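Local coordinates for protein Sso-CP2 metallo-carboxypetidase (Sulfolobus solfataricus, PDB 4MMO) that probably hydrolyses peptides from their carboxyl end as a zinc-dependent carboxypeptidase of the M20 family, at residues Y69-V74 with G135-G140. Sequence-based numbering, arbitrary orientation.
Sequences YNHYDV and GEEEIG
Glu137 lies over the imidazole of His71 at the zinc site of an M20-family catalytic domain, at the C-terminal ends of the parallel strands 65-71 and 128-134, where the loops that follow them meet. Followed outward, the Glu137 chain stays against His71 along its length and touches Tyr69 on the way. Glu137 CB sits 3.6 Å from the centroid of the His71 ring, 28° off the normal, which defines a CH-pi contact. Glu137 CG, anti to the backbone N, lies against His71 CD2 and also reaches the edge of the Tyr69 ring, 3.2 Å from Tyr69 OH, a hydroxyl hydrogen-bonded to Glu134. A bend at chi2 then folds the carboxylate back over the imidazole, the two planes only 22° apart. At the tip, Glu137 OE1 stands 3.2 Å from His71 NE2 but above the ring, and no hydrogen is available to share, because NE2 binds the zinc ion together with Asp104 and Glu163. Glu137 and Glu138 are themselves zinc ligands in a structure of this protein, although neither holds the metal here.

The other ring nitrogen helps fix the rotation of the imidazole, together with the zinc: His71 ND1 donates to Asp73 O at 2.9 Å, the acceptor lying in the ring plane. Asp73 in turn clasps the start of the 3-10 turn. Asp73 OD2 accepts from Glu138 N through the syn lone pair (2.8 Å, N-H...O 166°) and also bonds Ser18, whereas the bond from Glu137 N to Asp73 OD1 is weak. This second-shell carboxylate thereby holds the backbone of Glu138 and, more weakly, that of Glu137. Farther from the metal, Gly135 rests on the face of the Tyr72 ring, Gly135 CA 3.8 Å from the centroid, while Tyr72 OH is hydrogen-bonded to Pro52 O.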
loop_
_atom_site.group_PDB
_atom_site.type_symbol
_atom_site.label_atom_id
_atom_site.label_comp_id
_atom_site.label_asym_id
_atom_site.label_seq_id
_atom_site.Cartn_x
_atom_site.Cartn_y
_atom_site.Cartn_z
ATOM N N TYR A 69 29.259 -9.944 -20.918
ATOM C CA TYR A 69 28.537 -9.861 -19.654
ATOM C C TYR A 69 27.240 -10.662 -19.703
ATOM O O TYR A 69 26.463 -10.553 -20.651
ATOM C CB TYR A 69 28.229 -8.396 -19.308
ATOM C CG TYR A 69 27.229 -8.215 -18.180
ATOM C CD1 TYR A 69 25.865 -8.188 -18.436
ATOM C CD2 TYR A 69 27.651 -8.065 -16.864
ATOM C CE1 TYR A 69 24.949 -8.025 -17.418
ATOM C CE2 TYR A 69 26.735 -7.898 -15.831
ATOM C CZ TYR A 69 25.387 -7.880 -16.116
ATOM O OH TYR A 69 24.466 -7.722 -15.104
ATOM N N ASN A 70 27.019 -11.466 -18.669
ATOM C CA ASN A 70 25.742 -12.138 -18.454
ATOM C C ASN A 70 25.497 -12.248 -16.951
ATOM O O ASN A 70 26.379 -11.935 -16.161
ATOM C CB ASN A 70 25.736 -13.526 -19.099
ATOM C CG ASN A 70 25.657 -13.468 -20.615
ATOM O OD1 ASN A 70 26.645 -13.705 -21.308
ATOM N ND2 ASN A 70 24.473 -13.168 -21.135
ATOM N N HIS A 71 24.305 -12.674 -16.551
ATOM C CA HIS A 71 24.028 -12.878 -15.129
ATOM C C HIS A 71 23.345 -14.213 -14.891
ATOM O O HIS A 71 22.423 -14.587 -15.618
ATOM C CB HIS A 71 23.201 -11.726 -14.554
ATOM C CG HIS A 71 21.842 -11.584 -15.165
ATOM N ND1 HIS A 71 20.765 -12.337 -14.766
ATOM C CD2 HIS A 71 21.395 -10.763 -16.145
ATOM C CE1 HIS A 71 19.701 -11.986 -15.476
ATOM N NE2 HIS A 71 20.058 -11.036 -16.316
ATOM N N TYR A 72 23.818 -14.931 -13.874
ATOM C CA TYR A 72 23.315 -16.270 -13.577
ATOM C C TYR A 72 22.149 -16.255 -12.589
ATOM O O TYR A 72 21.495 -17.275 -12.388
ATOM C CB TYR A 72 24.442 -17.177 -13.067
ATOM C CG TYR A 72 25.099 -16.724 -11.781
ATOM C CD1 TYR A 72 24.595 -17.111 -10.541
ATOM C CD2 TYR A 72 26.236 -15.930 -11.805
ATOM C CE1 TYR A 72 25.199 -16.704 -9.366
ATOM C CE2 TYR A 72 26.850 -15.519 -10.635
ATOM C CZ TYR A 72 26.325 -15.907 -9.418
ATOM O OH TYR A 72 26.937 -15.497 -8.255
ATOM N N ASP A 73 21.881 -15.102 -11.984
ATOM C CA ASP A 73 20.754 -14.984 -11.068
ATOM C C ASP A 73 19.466 -14.764 -11.842
ATOM O O ASP A 73 19.486 -14.221 -12.946
ATOM C CB ASP A 73 20.965 -13.843 -10.063
ATOM C CG ASP A 73 21.039 -12.476 -10.729
ATOM O OD1 ASP A 73 21.834 -12.325 -11.676
ATOM O OD2 ASP A 73 20.304 -11.556 -10.312
ATOM N N VAL A 74 18.350 -15.184 -11.250
ATOM C CA VAL A 74 17.036 -15.083 -11.877
ATOM C C VAL A 74 16.029 -14.400 -10.959
ATOM O O VAL A 74 16.283 -14.221 -9.767
ATOM C CB VAL A 74 16.490 -16.475 -12.238
ATOM C CG1 VAL A 74 17.374 -17.133 -13.281
ATOM C CG2 VAL A 74 16.388 -17.357 -10.981
ATOM N N GLY A 135 25.792 -12.212 -10.164
ATOM C CA GLY A 135 24.652 -12.870 -9.550
ATOM C C GLY A 135 23.681 -11.914 -8.879
ATOM O O GLY A 135 22.867 -12.344 -8.064
ATOM N N GLU A 136 23.752 -10.629 -9.225
ATOM C CA GLU A 136 22.919 -9.604 -8.589
ATOM C C GLU A 136 22.184 -8.704 -9.582
ATOM O O GLU A 136 21.676 -7.647 -9.204
ATOM C CB GLU A 136 23.779 -8.717 -7.684
ATOM C CG GLU A 136 24.467 -9.452 -6.552
ATOM C CD GLU A 136 25.348 -8.539 -5.717
ATOM O OE1 GLU A 136 25.841 -7.525 -6.255
ATOM O OE2 GLU A 136 25.550 -8.839 -4.522
ATOM N N GLU A 137 22.131 -9.106 -10.847
ATOM C CA GLU A 137 21.512 -8.268 -11.870
ATOM C C GLU A 137 20.044 -7.996 -11.554
ATOM O O GLU A 137 19.546 -6.893 -11.784
ATOM C CB GLU A 137 21.637 -8.914 -13.249
ATOM C CG GLU A 137 21.374 -7.949 -14.406
ATOM C CD GLU A 137 19.902 -7.749 -14.712
ATOM O OE1 GLU A 137 19.094 -8.662 -14.436
ATOM O OE2 GLU A 137 19.552 -6.671 -15.238
ATOM N N GLU A 138 19.358 -9.005 -11.028
ATOM C CA GLU A 138 17.939 -8.891 -10.723
ATOM C C GLU A 138 17.671 -8.066 -9.462
ATOM O O GLU A 138 16.522 -7.724 -9.180
ATOM C CB GLU A 138 17.323 -10.282 -10.570
ATOM C CG GLU A 138 17.447 -11.156 -11.807
ATOM C CD GLU A 138 16.631 -10.645 -12.976
ATOM O OE1 GLU A 138 15.927 -9.626 -12.817
ATOM O OE2 GLU A 138 16.692 -11.268 -14.056
ATOM N N ILE A 139 18.726 -7.761 -8.708
ATOM C CA ILE A 139 18.615 -6.899 -7.532
ATOM C C ILE A 139 19.460 -5.635 -7.687
ATOM O O ILE A 139 19.972 -5.096 -6.707
ATOM C CB ILE A 139 19.010 -7.643 -6.231
ATOM C CG1 ILE A 139 20.455 -8.145 -6.306
ATOM C CG2 ILE A 139 18.055 -8.800 -5.987
ATOM C CD1 ILE A 139 20.999 -8.640 -4.986
ATOM N N GLY A 140 19.613 -5.175 -8.924
ATOM C CA GLY A 140 20.228 -3.886 -9.186
ATOM C C GLY A 140 21.745 -3.866 -9.253
ATOM O O GLY A 140 22.334 -2.787 -9.325
#